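Local coordinates for protein putative sugar ABC transporter (Yersinia enterocolitica subsp. enterocolitica 8081, PDB 5ULB) that probably binds methylthioribose or a related sugar in the periplasm for uptake by an ABC transporter, and here holds its seleno-analogue, at residues A[116-120]-A[272-276]; A[175-179]-A[197-201]. All blocks are in the same frame, centred on the assembly; numbering follows the deposited sequence. Where two conformers were deposited one is given.

Contact 1: A[116-120]-A[272-276]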
loop_
_atom_site.group_PDB
_atom_site.type_symbol
_atom_site.label_atom_id
_atom_site.label_comp_id
_atom_site.label_asym_id
_atom_site.label_seq_id
_atom_site.Cartn_x
_atom_site.Cartn_y
_atom_site.Cartn_z
ATOM N N GLY A 116 11.307 -20.008 4.437
ATOM C CA GLY A 116 12.098 -18.825 4.506
ATOM C C GLY A 116 11.503 -17.546 4.077
ATOM O O GLY A 116 12.019 -16.461 4.455
ATOM N N LEU A 117 10.367 -17.628 3.378
ATOM C CA LEU A 117 9.644 -16.433 2.912
ATOM C C LEU A 117 8.696 -15.952 4.022
ATOM O O LEU A 117 8.047 -16.768 4.656
ATOM C CB LEU A 117 8.848 -16.828 1.659
ATOM C CG LEU A 117 8.034 -15.680 1.084
ATOM C CD1 LEU A 117 8.883 -14.513 0.610
ATOM C CD2 LEU A 117 7.184 -16.218 -0.034
ATOM N N THR A 118 8.622 -14.630 4.176
ATOM C CA THR A 118 7.442 -14.065 4.769
ATOM C C THR A 118 6.611 -13.376 3.712
ATOM O O THR A 118 7.140 -12.522 2.976
ATOM C CB THR A 118 7.763 -13.056 5.917
ATOM O OG1 THR A 118 8.607 -13.650 6.878
ATOM C CG2 THR A 118 6.517 -12.485 6.558
ATOM N N VAL A 119 5.276 -13.630 3.683
ATOM C CA VAL A 119 4.361 -12.931 2.854
ATOM C C VAL A 119 3.597 -11.930 3.686
ATOM O O VAL A 119 3.074 -12.273 4.761
ATOM C CB VAL A 119 3.421 -13.851 2.074
ATOM C CG1 VAL A 119 4.193 -14.835 1.187
ATOM C CG2 VAL A 119 2.476 -14.587 2.977
ATOM N N THR A 120 3.541 -10.683 3.250
ATOM C CA THR A 120 2.867 -9.664 3.960
ATOM C C THR A 120 1.786 -9.024 3.125
ATOM O O THR A 120 1.867 -8.997 1.892
ATOM C CB THR A 120 3.807 -8.596 4.539
ATOM O OG1 THR A 120 4.289 -7.688 3.545
ATOM C CG2 THR A 120 5.039 -9.162 5.304
ATOM N N LEU A 272 11.815 -7.492 8.693
ATOM C CA LEU A 272 11.745 -8.919 8.425
ATOM C C LEU A 272 12.986 -9.466 7.718
ATOM O O LEU A 272 13.513 -10.464 8.100
ATOM C CB LEU A 272 10.446 -9.275 7.669
ATOM C CG LEU A 272 9.165 -9.178 8.520
ATOM C CD1 LEU A 272 7.952 -9.036 7.613
ATOM C CD2 LEU A 272 9.073 -10.444 9.352
ATOM N N VAL A 273 13.414 -8.726 6.671
ATOM C CA VAL A 273 14.661 -9.142 6.004
ATOM C C VAL A 273 15.859 -9.051 6.885
ATOM O O VAL A 273 16.716 -9.933 6.870
ATOM C CB VAL A 273 14.803 -8.349 4.705
ATOM C CG1 VAL A 273 16.153 -8.572 4.072
ATOM C CG2 VAL A 273 13.759 -8.737 3.735
ATOM N N ALA A 274 15.964 -8.004 7.728
ATOM C CA ALA A 274 17.021 -7.926 8.671
ATOM C C ALA A 274 17.100 -9.132 9.619
ATOM O O ALA A 274 18.163 -9.678 9.863
ATOM C CB ALA A 274 16.920 -6.648 9.454
ATOM N N LYS A 275 15.941 -9.508 10.161
ATOM C CA LYS A 275 15.895 -10.696 11.044
ATOM C C LYS A 275 16.306 -11.937 10.262
ATOM O O LYS A 275 16.983 -12.799 10.868
ATOM C CB LYS A 275 14.491 -10.815 11.617
ATOM C CG LYS A 275 14.154 -9.792 12.659
ATOM C CD LYS A 275 12.743 -9.932 13.231
ATOM C CE LYS A 275 12.496 -11.219 13.981
ATOM N NZ LYS A 275 13.110 -11.229 15.239
ATOM N N LYS A 276 15.820 -12.120 9.043
ATOM C CA LYS A 276 16.210 -13.290 8.279
ATOM C C LYS A 276 17.723 -13.337 8.070
ATOM O O LYS A 276 18.347 -14.394 8.255
ATOM C CB LYS A 276 15.522 -13.294 6.926
ATOM C CG LYS A 276 13.975 -13.519 7.046
ATOM C CD LYS A 276 13.250 -13.171 5.776
ATOM C CE LYS A 276 11.712 -13.151 5.912
ATOM N NZ LYS A 276 11.208 -14.485 6.316
#

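Contact 2: A[175-179]-A[197-201]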
loop_
_atom_site.group_PDB
_atom_site.type_symbol
_atom_site.label_atom_id
_atom_site.label_comp_id
_atom_site.label_asym_id
_atom_site.label_seq_id
_atom_site.Cartn_x
_atom_site.Cartn_y
_atom_site.Cartn_z
ATOM N N GLU A 175 -23.663 -1.057 -9.356
ATOM C CA GLU A 175 -22.426 -0.642 -9.937
ATOM C C GLU A 175 -22.705 -0.243 -11.383
ATOM O O GLU A 175 -23.013 -1.079 -12.220
ATOM C CB GLU A 175 -21.436 -1.771 -9.927
ATOM C CG GLU A 175 -20.077 -1.387 -10.509
ATOM C CD GLU A 175 -19.154 -2.573 -10.743
ATOM O OE1 GLU A 175 -18.830 -3.273 -9.771
ATOM O OE2 GLU A 175 -18.686 -2.821 -11.913
ATOM N N LEU A 176 -22.571 1.033 -11.648
ATOM C CA LEU A 176 -22.776 1.544 -13.031
ATOM C C LEU A 176 -21.628 1.108 -13.921
ATOM O O LEU A 176 -21.864 0.747 -15.083
ATOM C CB LEU A 176 -22.999 3.042 -13.028
ATOM C CG LEU A 176 -24.173 3.581 -12.311
ATOM C CD1 LEU A 176 -24.023 5.083 -12.237
ATOM C CD2 LEU A 176 -25.456 3.095 -12.863
ATOM N N GLU A 177 -20.384 1.259 -13.438
ATOM C CA GLU A 177 -19.162 1.013 -14.175
ATOM C C GLU A 177 -18.036 0.841 -13.195
ATOM O O GLU A 177 -18.070 1.368 -12.090
ATOM C CB GLU A 177 -18.860 2.275 -15.115
ATOM C CG GLU A 177 -18.029 1.908 -16.274
ATOM C CD GLU A 177 -18.092 2.932 -17.367
ATOM O OE1 GLU A 177 -17.003 2.995 -17.997
ATOM O OE2 GLU A 177 -19.208 3.547 -17.689
ATOM N N SER A 178 -16.991 0.165 -13.693
ATOM C CA SER A 178 -15.710 0.110 -13.059
ATOM C C SER A 178 -14.616 0.662 -13.996
ATOM O O SER A 178 -14.627 0.297 -15.158
ATOM C CB SER A 178 -15.414 -1.337 -12.649
ATOM O OG SER A 178 -14.210 -1.399 -11.861
ATOM N N ILE A 179 -13.737 1.453 -13.443
ATOM C CA ILE A 179 -12.694 2.174 -14.149
ATOM C C ILE A 179 -11.419 1.975 -13.458
ATOM O O ILE A 179 -11.379 2.038 -12.215
ATOM C CB ILE A 179 -12.911 3.776 -13.970
ATOM C CG1 ILE A 179 -14.034 4.237 -14.735
ATOM C CG2 ILE A 179 -11.642 4.651 -14.276
ATOM C CD1 ILE A 179 -14.478 5.649 -14.345
ATOM N N VAL A 197 -17.421 9.325 -17.656
ATOM C CA VAL A 197 -18.500 8.603 -16.967
ATOM C C VAL A 197 -19.503 9.649 -16.417
ATOM O O VAL A 197 -20.742 9.443 -16.484
ATOM C CB VAL A 197 -17.946 7.691 -15.876
ATOM C CG1 VAL A 197 -19.098 7.031 -15.190
ATOM C CG2 VAL A 197 -17.216 6.604 -16.548
ATOM N N LEU A 198 -19.003 10.774 -15.896
ATOM C CA LEU A 198 -19.872 11.844 -15.396
ATOM C C LEU A 198 -20.781 12.406 -16.510
ATOM O O LEU A 198 -21.937 12.827 -16.293
ATOM C CB LEU A 198 -19.063 12.941 -14.818
ATOM C CG LEU A 198 -18.277 12.608 -13.543
ATOM C CD1 LEU A 198 -17.384 13.773 -13.132
ATOM C CD2 LEU A 198 -19.206 12.307 -12.362
ATOM N N ALA A 199 -20.246 12.397 -17.735
ATOM C CA ALA A 199 -21.059 12.874 -18.869
ATOM C C ALA A 199 -22.133 11.918 -19.290
ATOM O O ALA A 199 -23.182 12.322 -19.817
ATOM C CB ALA A 199 -20.131 13.166 -20.022
ATOM N N LYS A 200 -21.891 10.615 -19.094
ATOM C CA LYS A 200 -22.892 9.592 -19.390
ATOM C C LYS A 200 -24.015 9.524 -18.340
ATOM O O LYS A 200 -25.159 9.163 -18.706
ATOM C CB LYS A 200 -22.242 8.201 -19.490
ATOM C CG LYS A 200 -21.414 7.997 -20.691
ATOM C CD LYS A 200 -20.935 6.563 -20.952
ATOM C CE LYS A 200 -20.284 5.964 -19.760
ATOM N NZ LYS A 200 -19.856 4.609 -20.156
ATOM N N TYR A 201 -23.688 9.943 -17.100
ATOM C CA TYR A 201 -24.652 9.843 -15.981
ATOM C C TYR A 201 -24.688 11.196 -15.282
ATOM O O TYR A 201 -23.915 11.478 -14.366
ATOM C CB TYR A 201 -24.108 8.764 -15.019
ATOM C CG TYR A 201 -24.047 7.388 -15.528
ATOM C CD1 TYR A 201 -25.209 6.674 -15.748
ATOM C CD2 TYR A 201 -22.861 6.804 -15.891
ATOM C CE1 TYR A 201 -25.147 5.369 -16.273
ATOM C CE2 TYR A 201 -22.774 5.489 -16.331
ATOM C CZ TYR A 201 -23.914 4.816 -16.594
ATOM O OH TYR A 201 -23.859 3.490 -17.024
HETATM O O HOH W 1 -21.687 2.498 -17.648
HETATM O O HOH W 2 -24.589 0.621 -16.109
#

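Contact 1: A[116-120]-A[272-276]
Lys276 leaves its helix with CG beside the backbone N (chi1 -68°), runs out nearly straight and bends only at its last torsion, chi4 -61°, which turns NZ onto Gly116 and Thr118. Thr118 meets it with OG1, while its CG2 lies anti to the backbone N and is turned to Leu272. One threonine thus gives a polar branch to the lysine and a methyl to the leucine.

The ammonium group donates to Gly116 O at 2.8 Å and to Thr118 OG1, also at 2.8 Å. It sits above the Gly116 carbonyl plane, 44° out of it, instead of on a lone pair. Thr282 OG1 is a further partner of NZ, and Thr118 OG1 also bonds Pro283 O, so the ammonium group is shared among several oxygens. A long, flexible lysine suits this place, because NZ must cross from the helix to the turn that leads into the strand. At Gly116 phi is positive, and a side chain there would press on the preceding carbonyl oxygen.

One turn earlier on the helix the contact becomes apolar. Leu272 CD1 lies 3.7 Å from Thr120 CG2, the two side chains meeting tip to tip, and 3.9 Å from Thr118 CG2, whose side chain is set roughly perpendicular to its own. Alternation along the strand turns Thr118 and Thr120 to the helix and Val119 away from it.

Helix 262-278 packs here on strand 118-122; the short stretches 272-276 and 118-120 run nearly antiparallel, their axes 11.1 Å apart at closest approach, in the alpha/beta layering of a periplasmic binding protein lobe. Leu272 and Lys276 also touch neighbouring strand 102-106, while strand 285-294 pairs with the strand's other edge.

Contact 2: A[175-179]-A[197-201]
Over one face of the Tyr201 ring lies Leu176 CD1, 4.0 Å from the ring centroid and only 8° off the normal, a CH-pi contact made by a methyl set squarely over the centre. Water 1 lies at the ring's edge, in its plane, beside the hydroxyl; Glu177 OE2 is also near that plane, at the CE2 edge. The leucine and tyrosine side chains run alongside each other head to tail, which brings Leu176 CB near CZ and OH while CD1 reaches back over the ring. Leucine is long enough to give this overlap, and tyrosine combines an apolar face with a hydroxyl at the far end.

Glu177 stretches across from the strand, its CG anti to the backbone N (chi1 -155°) and the chain extended beyond. Its OE2 takes a hydrogen bond from Lys200 NZ at 2.8 Å, using the syn lone pair, in a salt bridge whose side chains cross at about a right angle. Further along the strand, Ile179 CD1 packs 3.6 Å from Val197 CG2, and Val197 CG2 also touches the Glu177 carboxylate. Beta-branched aliphatic side chains suit this apolar end, since both residues are buried.

Strand 173-179 and helix 186-200 are consecutive elements at one edge of the sheet; Leu176 and Val197 both rest on Ile146 of the adjoining strand 143-148.

Two waters complete the polar side. Water 1 accepts from Tyr201 OH at 2.5 Å and donates to Glu177 OE2 at 2.7 Å and to Leu176 O; water 2 donates to Leu176 O and Tyr201 OH. The carboxylate therefore receives both a lysine and a water on OE2, which would probably stabilise its ionised form, and the tyrosine hydroxyl is tied to the strand through water.

How the contacts relate
Contacts 1 and 2 lie on opposite sides of the chain's centre, 42 Å apart between centres and about 22 Å between nearest atoms. Strand 118-122 lies next to the long broken strand 285-294 that joins the two halves of the sheet, strand 173-179 at its far edge. In sequence, both segments of contact 2 fall between those of contact 1. Each packs a helix on a strand, but the partners in contact 1 are 152 residues apart and those in contact 2 only 18. The bound sugar analogue lies closer to contact 1: the beta form is about 9 Å from the Thr120 side chain and about 13 Å from that of Ile179. None of their residues lines the pocket.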